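Na-K-Cl cotransporter (Methanosarcina acetivorans, PDB 3G40) probably carries chloride together with monovalent cations across the membrane, the part described being its cytoplasmic C-terminal domain. Local coordinates at residues 115-120 with 260-265; 157-162 with 195-200; 246-251 with 270-275. One frame throughout, in Å; residues are numbered along the deposited sequence.

Interaction 1. Residues 115-120 with 260-265; sequences LRLPEN and LARHLM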
loop_
_atom_site.group_PDB
_atom_site.type_symbol
_atom_site.label_atom_id
_atom_site.label_comp_id
_atom_site.label_asym_id
_atom_site.label_seq_id
_atom_site.Cartn_x
_atom_site.Cartn_y
_atom_site.Cartn_z
ATOM N N LEU A 115 10.670 9.713 -9.447
ATOM C CA LEU A 115 9.756 9.483 -10.559
ATOM C C LEU A 115 9.075 8.141 -10.433
ATOM O O LEU A 115 9.674 7.159 -9.993
ATOM C CB LEU A 115 10.508 9.506 -11.888
ATOM C CG LEU A 115 11.305 10.761 -12.238
ATOM C CD1 LEU A 115 12.120 10.516 -13.485
ATOM C CD2 LEU A 115 10.366 11.942 -12.433
ATOM N N ARG A 116 7.823 8.104 -10.854
ATOM C CA ARG A 116 7.074 6.869 -10.930
ATOM C C ARG A 116 7.208 6.323 -12.351
ATOM O O ARG A 116 7.154 7.074 -13.330
ATOM C CB ARG A 116 5.609 7.137 -10.567
ATOM C CG ARG A 116 4.687 5.938 -10.625
ATOM C CD ARG A 116 3.234 6.361 -10.425
ATOM N NE ARG A 116 2.321 5.438 -11.091
ATOM C CZ ARG A 116 1.781 5.659 -12.284
ATOM N NH1 ARG A 116 2.049 6.783 -12.932
ATOM N NH2 ARG A 116 0.966 4.761 -12.825
ATOM N N LEU A 117 7.412 5.019 -12.462
ATOM C CA LEU A 117 7.456 4.364 -13.762
ATOM C C LEU A 117 6.049 3.855 -14.071
ATOM O O LEU A 117 5.581 2.894 -13.466
ATOM C CB LEU A 117 8.456 3.188 -13.739
ATOM C CG LEU A 117 8.741 2.445 -15.050
ATOM C CD1 LEU A 117 9.295 3.365 -16.127
ATOM C CD2 LEU A 117 9.699 1.277 -14.800
ATOM N N PRO A 118 5.359 4.509 -15.011
ATOM C CA PRO A 118 3.975 4.121 -15.306
ATOM C C PRO A 118 3.910 2.796 -16.062
ATOM O O PRO A 118 4.907 2.374 -16.650
ATOM C CB PRO A 118 3.467 5.261 -16.203
ATOM C CG PRO A 118 4.477 6.373 -16.064
ATOM C CD PRO A 118 5.781 5.703 -15.755
ATOM N N GLU A 119 2.747 2.150 -16.040
ATOM C CA GLU A 119 2.517 0.960 -16.850
ATOM C C GLU A 119 2.459 1.318 -18.340
ATOM O O GLU A 119 3.007 0.602 -19.175
ATOM C CB GLU A 119 1.237 0.237 -16.419
ATOM C CG GLU A 119 1.273 -0.316 -14.998
ATOM C CD GLU A 119 0.224 -1.394 -14.757
ATOM O OE1 GLU A 119 -0.663 -1.183 -13.902
ATOM O OE2 GLU A 119 0.284 -2.449 -15.425
ATOM N N ASN A 120 1.808 2.428 -18.675
ATOM C CA ASN A 120 1.752 2.858 -20.073
ATOM C C ASN A 120 3.054 3.516 -20.536
ATOM O O ASN A 120 3.648 4.330 -19.822
ATOM C CB ASN A 120 0.544 3.767 -20.340
ATOM C CG ASN A 120 0.818 5.224 -20.010
ATOM O OD1 ASN A 120 1.371 5.547 -18.958
ATOM N ND2 ASN A 120 0.418 6.115 -20.910
ATOM N N LEU A 260 13.116 -2.765 -19.727
ATOM C CA LEU A 260 13.877 -3.701 -18.921
ATOM C C LEU A 260 13.468 -3.530 -17.456
ATOM O O LEU A 260 13.276 -4.509 -16.737
ATOM C CB LEU A 260 15.367 -3.441 -19.104
ATOM C CG LEU A 260 16.291 -4.653 -19.045
ATOM C CD1 LEU A 260 17.656 -4.306 -19.623
ATOM C CD2 LEU A 260 16.411 -5.161 -17.620
ATOM N N ALA A 261 13.315 -2.279 -17.024
ATOM C CA ALA A 261 12.889 -1.996 -15.659
ATOM C C ALA A 261 11.518 -2.608 -15.392
ATOM O O ALA A 261 11.311 -3.243 -14.361
ATOM C CB ALA A 261 12.870 -0.482 -15.396
ATOM N N ARG A 262 10.592 -2.424 -16.333
ATOM C CA ARG A 262 9.242 -2.946 -16.178
ATOM C C ARG A 262 9.276 -4.464 -16.115
ATOM O O ARG A 262 8.579 -5.076 -15.310
ATOM C CB ARG A 262 8.339 -2.500 -17.328
ATOM C CG ARG A 262 7.933 -1.037 -17.284
ATOM C CD ARG A 262 6.927 -0.724 -18.385
ATOM N NE ARG A 262 6.558 0.684 -18.393
ATOM C CZ ARG A 262 7.178 1.614 -19.112
ATOM N NH1 ARG A 262 8.199 1.281 -19.893
ATOM N NH2 ARG A 262 6.772 2.876 -19.053
ATOM N N HIS A 263 10.094 -5.066 -16.972
ATOM C CA HIS A 263 10.215 -6.513 -17.025
ATOM C C HIS A 263 10.728 -7.098 -15.713
ATOM O O HIS A 263 10.292 -8.168 -15.288
ATOM C CB HIS A 263 11.131 -6.938 -18.178
ATOM C CG HIS A 263 11.396 -8.412 -18.224
ATOM N ND1 HIS A 263 10.428 -9.332 -18.566
ATOM C CD2 HIS A 263 12.519 -9.125 -17.967
ATOM C CE1 HIS A 263 10.943 -10.548 -18.519
ATOM N NE2 HIS A 263 12.210 -10.449 -18.158
ATOM N N LEU A 264 11.670 -6.409 -15.078
ATOM C CA LEU A 264 12.205 -6.892 -13.811
ATOM C C LEU A 264 11.110 -6.926 -12.749
ATOM O O LEU A 264 11.009 -7.879 -11.971
ATOM C CB LEU A 264 13.401 -6.042 -13.362
ATOM C CG LEU A 264 14.737 -6.367 -14.051
ATOM C CD1 LEU A 264 15.791 -5.283 -13.802
ATOM C CD2 LEU A 264 15.270 -7.747 -13.643
ATOM N N MET A 265 10.273 -5.891 -12.729
ATOM C CA MET A 265 9.225 -5.822 -11.729
ATOM C C MET A 265 8.198 -6.931 -11.943
ATOM O O MET A 265 7.744 -7.558 -10.990
ATOM C CB MET A 265 8.555 -4.436 -11.720
ATOM C CG MET A 265 7.394 -4.365 -10.745
ATOM S SD MET A 265 5.830 -4.626 -11.594
ATOM C CE MET A 265 5.676 -3.045 -12.407
#

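Interaction 2. Residues 157-162 with 195-200; sequences LINLWI and SLSFMT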
loop_
_atom_site.group_PDB
_atom_site.type_symbol
_atom_site.label_atom_id
_atom_site.label_comp_id
_atom_site.label_asym_id
_atom_site.label_seq_id
_atom_site.Cartn_x
_atom_site.Cartn_y
_atom_site.Cartn_z
ATOM N N LEU A 157 11.372 -7.581 3.461
ATOM C CA LEU A 157 12.561 -8.096 2.782
ATOM C C LEU A 157 12.981 -7.137 1.687
ATOM O O LEU A 157 12.174 -6.755 0.850
ATOM C CB LEU A 157 12.306 -9.506 2.186
ATOM C CG LEU A 157 11.913 -10.609 3.180
ATOM C CD1 LEU A 157 11.309 -11.820 2.470
ATOM C CD2 LEU A 157 13.117 -11.007 4.032
ATOM N N ILE A 158 14.251 -6.751 1.699
ATOM C CA ILE A 158 14.811 -5.855 0.697
ATOM C C ILE A 158 16.012 -6.545 0.059
ATOM O O ILE A 158 16.867 -7.063 0.775
ATOM C CB ILE A 158 15.293 -4.520 1.338
ATOM C CG1 ILE A 158 14.134 -3.817 2.061
ATOM C CG2 ILE A 158 15.876 -3.591 0.283
ATOM C CD1 ILE A 158 14.573 -2.694 2.999
ATOM N N ASN A 159 16.072 -6.556 -1.271
ATOM C CA ASN A 159 17.273 -6.992 -1.986
ATOM C C ASN A 159 17.940 -5.783 -2.627
ATOM O O ASN A 159 17.282 -5.014 -3.325
ATOM C CB ASN A 159 16.944 -7.984 -3.107
ATOM C CG ASN A 159 16.551 -9.359 -2.594
ATOM O OD1 ASN A 159 16.791 -9.706 -1.437
ATOM N ND2 ASN A 159 15.944 -10.149 -3.466
ATOM N N LEU A 160 19.237 -5.612 -2.397
ATOM C CA LEU A 160 20.006 -4.606 -3.134
ATOM C C LEU A 160 20.819 -5.362 -4.185
ATOM O O LEU A 160 21.682 -6.175 -3.839
ATOM C CB LEU A 160 20.960 -3.875 -2.188
ATOM C CG LEU A 160 21.453 -2.446 -2.365
ATOM C CD1 LEU A 160 22.927 -2.473 -2.038
ATOM C CD2 LEU A 160 21.148 -1.752 -3.740
ATOM N N TRP A 161 20.533 -5.102 -5.458
ATOM C CA TRP A 161 21.230 -5.738 -6.562
ATOM C C TRP A 161 22.455 -4.939 -6.955
ATOM O O TRP A 161 22.358 -3.784 -7.362
ATOM C CB TRP A 161 20.296 -5.893 -7.766
ATOM C CG TRP A 161 19.234 -6.890 -7.524
ATOM C CD1 TRP A 161 18.026 -6.675 -6.928
ATOM C CD2 TRP A 161 19.295 -8.293 -7.820
ATOM N NE1 TRP A 161 17.319 -7.852 -6.858
ATOM C CE2 TRP A 161 18.077 -8.859 -7.400
ATOM C CE3 TRP A 161 20.256 -9.117 -8.417
ATOM C CZ2 TRP A 161 17.792 -10.218 -7.556
ATOM C CZ3 TRP A 161 19.971 -10.466 -8.572
ATOM C CH2 TRP A 161 18.754 -11.002 -8.144
ATOM N N ILE A 162 23.613 -5.572 -6.837
ATOM C CA ILE A 162 24.875 -4.922 -7.122
ATOM C C ILE A 162 25.431 -5.442 -8.439
ATOM O O ILE A 162 25.624 -6.643 -8.605
ATOM C CB ILE A 162 25.850 -5.162 -5.968
ATOM C CG1 ILE A 162 25.303 -4.467 -4.719
ATOM C CG2 ILE A 162 27.238 -4.680 -6.327
ATOM C CD1 ILE A 162 26.065 -4.743 -3.463
ATOM N N SER A 195 14.631 -7.134 6.686
ATOM C CA SER A 195 15.896 -7.827 6.422
ATOM C C SER A 195 16.460 -7.415 5.070
ATOM O O SER A 195 15.720 -7.272 4.101
ATOM C CB SER A 195 15.693 -9.347 6.452
ATOM O OG SER A 195 15.238 -9.728 7.726
ATOM N N LEU A 196 17.775 -7.220 5.009
ATOM C CA LEU A 196 18.434 -6.757 3.798
ATOM C C LEU A 196 19.374 -7.817 3.244
ATOM O O LEU A 196 20.155 -8.399 4.002
ATOM C CB LEU A 196 19.235 -5.487 4.089
ATOM C CG LEU A 196 20.053 -4.879 2.956
ATOM C CD1 LEU A 196 19.188 -4.566 1.729
ATOM C CD2 LEU A 196 20.758 -3.594 3.437
ATOM N N SER A 197 19.306 -8.063 1.935
ATOM C CA SER A 197 20.277 -8.949 1.268
ATOM C C SER A 197 20.977 -8.207 0.150
ATOM O O SER A 197 20.370 -7.375 -0.527
ATOM C CB SER A 197 19.622 -10.205 0.665
ATOM O OG SER A 197 18.947 -10.979 1.629
ATOM N N PHE A 198 22.259 -8.512 -0.041
ATOM C CA PHE A 198 23.004 -8.029 -1.196
ATOM C C PHE A 198 23.032 -9.154 -2.221
ATOM O O PHE A 198 23.439 -10.277 -1.905
ATOM C CB PHE A 198 24.454 -7.694 -0.830
ATOM C CG PHE A 198 24.621 -6.496 0.056
ATOM C CD1 PHE A 198 25.854 -6.236 0.642
ATOM C CD2 PHE A 198 23.569 -5.623 0.301
ATOM C CE1 PHE A 198 26.038 -5.137 1.452
ATOM C CE2 PHE A 198 23.749 -4.515 1.119
ATOM C CZ PHE A 198 24.974 -4.266 1.684
ATOM N N MET A 199 22.610 -8.843 -3.441
ATOM C CA MET A 199 22.552 -9.804 -4.540
ATOM C C MET A 199 23.498 -9.384 -5.665
ATOM O O MET A 199 23.547 -8.214 -6.052
ATOM C CB MET A 199 21.125 -9.872 -5.093
ATOM C CG MET A 199 20.036 -10.016 -4.019
ATOM S SD MET A 199 19.946 -11.677 -3.346
ATOM C CE MET A 199 20.017 -12.611 -4.859
ATOM N N THR A 200 24.260 -10.330 -6.201
ATOM C CA THR A 200 25.049 -10.028 -7.386
ATOM C C THR A 200 25.197 -11.292 -8.239
ATOM O O THR A 200 24.588 -12.311 -7.944
ATOM C CB THR A 200 26.430 -9.425 -7.035
ATOM O OG1 THR A 200 27.000 -8.810 -8.199
ATOM C CG2 THR A 200 27.379 -10.504 -6.515
HETATM O O HOH W 1 16.303 -9.802 2.180
#

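Interaction 3. Residues 246-251 with 270-275; sequences SLHIFS and SSCIFA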
loop_
_atom_site.group_PDB
_atom_site.type_symbol
_atom_site.label_atom_id
_atom_site.label_comp_id
_atom_site.label_asym_id
_atom_site.label_seq_id
_atom_site.Cartn_x
_atom_site.Cartn_y
_atom_site.Cartn_z
ATOM N N SER A 246 10.298 -7.917 -0.743
ATOM C CA SER A 246 9.230 -6.901 -0.776
ATOM C C SER A 246 9.594 -5.821 -1.772
ATOM O O SER A 246 8.738 -5.261 -2.482
ATOM C CB SER A 246 9.065 -6.260 0.606
ATOM O OG SER A 246 8.870 -7.250 1.622
ATOM N N LEU A 247 10.878 -5.514 -1.816
ATOM C CA LEU A 247 11.378 -4.468 -2.691
ATOM C C LEU A 247 12.760 -4.834 -3.185
ATOM O O LEU A 247 13.654 -5.145 -2.385
ATOM C CB LEU A 247 11.469 -3.137 -1.944
ATOM C CG LEU A 247 12.063 -1.962 -2.750
ATOM C CD1 LEU A 247 11.108 -1.473 -3.848
ATOM C CD2 LEU A 247 12.441 -0.792 -1.834
ATOM N N HIS A 248 12.924 -4.781 -4.501
ATOM C CA HIS A 248 14.230 -4.934 -5.134
ATOM C C HIS A 248 14.772 -3.549 -5.489
ATOM O O HIS A 248 14.094 -2.772 -6.166
ATOM C CB HIS A 248 14.083 -5.738 -6.417
ATOM C CG HIS A 248 13.587 -7.131 -6.198
ATOM N ND1 HIS A 248 14.438 -8.200 -6.011
ATOM C CD2 HIS A 248 12.332 -7.635 -6.134
ATOM C CE1 HIS A 248 13.728 -9.300 -5.843
ATOM N NE2 HIS A 248 12.446 -8.987 -5.917
ATOM N N ILE A 249 15.980 -3.247 -5.021
ATOM C CA ILE A 249 16.677 -2.010 -5.379
ATOM C C ILE A 249 17.760 -2.317 -6.403
ATOM O O ILE A 249 18.612 -3.191 -6.176
ATOM C CB ILE A 249 17.312 -1.353 -4.129
ATOM C CG1 ILE A 249 16.226 -1.084 -3.071
ATOM C CG2 ILE A 249 18.078 -0.071 -4.509
ATOM C CD1 ILE A 249 16.767 -0.720 -1.718
ATOM N N PHE A 250 17.699 -1.636 -7.545
ATOM C CA PHE A 250 18.704 -1.764 -8.597
ATOM C C PHE A 250 19.373 -0.415 -8.816
ATOM O O PHE A 250 18.846 0.620 -8.409
ATOM C CB PHE A 250 18.048 -2.188 -9.916
ATOM C CG PHE A 250 17.418 -3.555 -9.877
ATOM C CD1 PHE A 250 16.087 -3.712 -9.516
ATOM C CD2 PHE A 250 18.152 -4.679 -10.220
ATOM C CE1 PHE A 250 15.503 -4.976 -9.483
ATOM C CE2 PHE A 250 17.571 -5.952 -10.187
ATOM C CZ PHE A 250 16.251 -6.093 -9.813
ATOM N N SER A 251 20.527 -0.418 -9.471
ATOM C CA SER A 251 21.064 0.825 -10.009
ATOM C C SER A 251 20.343 1.137 -11.317
ATOM O O SER A 251 19.933 0.223 -12.035
ATOM C CB SER A 251 22.572 0.711 -10.221
ATOM O OG SER A 251 23.212 0.656 -8.962
ATOM N N SER A 270 7.019 -8.357 -7.474
ATOM C CA SER A 270 7.039 -7.391 -6.387
ATOM C C SER A 270 7.670 -6.074 -6.850
ATOM O O SER A 270 8.208 -5.992 -7.954
ATOM C CB SER A 270 7.806 -7.963 -5.201
ATOM O OG SER A 270 9.144 -8.162 -5.568
ATOM N N SER A 271 7.643 -5.057 -5.998
ATOM C CA SER A 271 8.087 -3.729 -6.416
ATOM C C SER A 271 9.600 -3.584 -6.597
ATOM O O SER A 271 10.398 -4.240 -5.939
ATOM C CB SER A 271 7.566 -2.650 -5.464
ATOM O OG SER A 271 6.151 -2.614 -5.466
ATOM N N CYS A 272 9.966 -2.702 -7.513
ATOM C CA CYS A 272 11.354 -2.416 -7.825
ATOM C C CYS A 272 11.592 -0.917 -7.789
ATOM O O CYS A 272 10.727 -0.133 -8.179
ATOM C CB CYS A 272 11.693 -2.950 -9.216
ATOM S SG CYS A 272 11.672 -4.758 -9.333
ATOM N N ILE A 273 12.762 -0.515 -7.313
ATOM C CA ILE A 273 13.155 0.880 -7.408
ATOM C C ILE A 273 14.551 0.940 -8.020
ATOM O O ILE A 273 15.392 0.075 -7.752
ATOM C CB ILE A 273 13.045 1.616 -6.037
ATOM C CG1 ILE A 273 13.147 3.140 -6.212
ATOM C CG2 ILE A 273 14.063 1.082 -5.041
ATOM C CD1 ILE A 273 12.655 3.935 -4.992
ATOM N N PHE A 274 14.766 1.922 -8.894
ATOM C CA PHE A 274 16.002 2.040 -9.662
ATOM C C PHE A 274 16.663 3.367 -9.351
ATOM O O PHE A 274 16.043 4.427 -9.474
ATOM C CB PHE A 274 15.712 1.915 -11.160
ATOM C CG PHE A 274 14.987 0.654 -11.520
ATOM C CD1 PHE A 274 13.613 0.568 -11.367
ATOM C CD2 PHE A 274 15.687 -0.465 -11.977
ATOM C CE1 PHE A 274 12.939 -0.609 -11.674
ATOM C CE2 PHE A 274 15.025 -1.640 -12.293
ATOM C CZ PHE A 274 13.653 -1.718 -12.142
ATOM N N ALA A 275 17.918 3.303 -8.921
ATOM C CA ALA A 275 18.608 4.471 -8.410
ATOM C C ALA A 275 19.820 4.878 -9.250
ATOM O O ALA A 275 20.768 4.100 -9.416
ATOM C CB ALA A 275 19.012 4.238 -6.964
HETATM O O HOH W 2 6.228 -6.124 -3.051
HETATM O O HOH W 3 10.374 -10.774 -5.418
#

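Interaction 1. Residues 115-120 with 260-265
Arg262, on helix 258-268, reaches across to the loop that follows strand 112-116 and holds the carbonyl of Pro118. Its CB points at the loop. Arg262 CG lies against Leu117, whose CD2 methyl is 3.8 Å away from it. Leu117 CD2 also touches Ala261 CB at 3.7 Å. From CG to NE the arginine chain is fully extended (chi2 -174°, chi3 -178°). This stretch carries the charged group past the leucine to the loop backbone. There Arg262 NE donates to Pro118 O at 2.9 Å, in the plane of the carbonyl. Arg262 NH2 donates to Pro118 O as well, at 3.1 Å, tilted from that plane. The grip is side-on, with two nitrogens on one acceptor, and it should limit rotation of the guanidinium. Leu117 CD1 sits over one face of the group, toward its rim, 3.9 Å from Arg262 NH2. Leu117 gets there with CG anti to its own N (chi1 -175°).

The charge is met outside the two segments. NH2 forms a salt bridge with Asp124, and NH1 forms one with Asp259. Leu117 also touches Leu143 and Ser145 of the neighbouring strand 140-145. The fold is alpha/beta, with helix 258-268 packed on the sheet beside the loop leaving strand 112-116; here an arginine of that helix ties the loop down.

Interaction 2. Residues 157-162 with 195-200
Trp161 and Met199 pair on one face of two parallel strands. Met199 CB lies over the six-membered ring of Trp161, 3.6 Å from its centroid and 14° off the normal, which makes a CH-pi contact. The methionine chain then bends at chi2 (-76°) and chi3 (-46°). Met199 SD stays above the same Trp161 ring at a distance, 5.1 Å from the centroid, as a Met-aromatic contact. Met199 CE comes back down over Trp161 CH2 on the same face, at 3.9 Å. Asn159, two residues back on this face, presses its CB and CG on Met199 CG, and its OD1 lies near Ser197 CB.

The other face is apolar. Leu160 and Phe198 lie side by side, with Leu160 CD1 3.8 Å from Phe198 CE2. Ile162 CD1 covers one face of the phenylalanine ring. Ile158 CG2 meets Leu196 CD1 at 3.7 Å.

Five backbone hydrogen bonds set this register, from Ile158 N to Ser195 O through Ile162 N to Met199 O. Beyond them Thr200 OG1 donates to Ile162 O at 2.6 Å. A water joins Ile158 O and Ser197 OG.

Further out, Trp161 is fixed by strand 247-251, on the other side of strand 157-161. NE1 hydrogen-bonds to His248 ND1, and its ring stacks with Phe250. Helices 179-192 and 205-222 pack on the face of Leu160 and Phe198. The indole is thus held by a polar bond at its nitrogen and sandwiched between Met199 CB and the Phe250 ring, with the sulfur farther above. Its hydrogen bond to His248 implies that ND1 there is the acceptor and probably carries no proton.

Interaction 3. Residues 246-251 with 270-275
Phe250 and Phe274 stand side by side and point the same way, each with CG anti to its carbonyl carbon (chi1 -64° and -55°). Their chi2 values are also alike, so the ring planes are nearly parallel. The rings are slid apart and barely overlap, with centroids 5.3 Å apart. Two contacts between them are equally close: Phe274 CD2 meets Phe250 CB at 3.6 Å, and Phe274 CE2 meets Phe250 CD1 at 3.6 Å. Cys272 SG fills in beside them. It approaches Phe250 at the ring edge, near its plane, with SG 3.8 Å from Phe250 CE1, and also touches His248 CB.

On the opposite face Ile249 and Ile273 run alongside each other. Ile273 turns CG2 between its own N and carbonyl carbon, which brings that methyl to 3.6 Å from Ile249 CG1. Leu247 reaches the same branch more loosely with CD2. Its CD1 rests near Ser271 O.

Four regular backbone hydrogen bonds pair strands 247-251 and 271-276, from His248 N to Ser271 O through Ala275 N to Phe250 O. At the start of the pair the chains spread. A water there donates to Ser246 O and bonds only weakly to Ser271 N.

His248 is held at its rim. A second water, in the ring plane, lies 2.8 Å from His248 NE2 and donates to Ser270 OG. Ser270 OG in turn bonds to Ala245 O, and His248 ND1 is taken by Trp161. Helix 258-268 covers the face of Cys272 and Phe274, and helix 179-192 that of Leu247 and Ile249. Both ring nitrogens of the buried imidazole thus have polar partners, with the water linking NE2 to Ser270 OG.

Overall arrangement
Interactions 2 and 3 lie within one mixed ten-stranded sheet, with centres 9 Å apart. Interaction 1 sits beside that sheet, between the loop after strand 112-116 and helix 258-268. Strands 157-161 and 247-251 are neighbours, and the order across this part is 271-276, 247-251, 157-161, 195-201. Interaction 3 joins the two strands of a beta-alpha-beta unit. Its helix, 258-268, supplies one side of interaction 1, and Ala261 and Met265 touch Phe274 and Cys272. Interactions 1 and 2 do not touch; their centres are 19 Å apart. Along the chain 115-120 comes first, then interaction 2, then 246-251, 260-265 and 270-275. Interaction 1 joins the first and second family regions of this cytoplasmic domain.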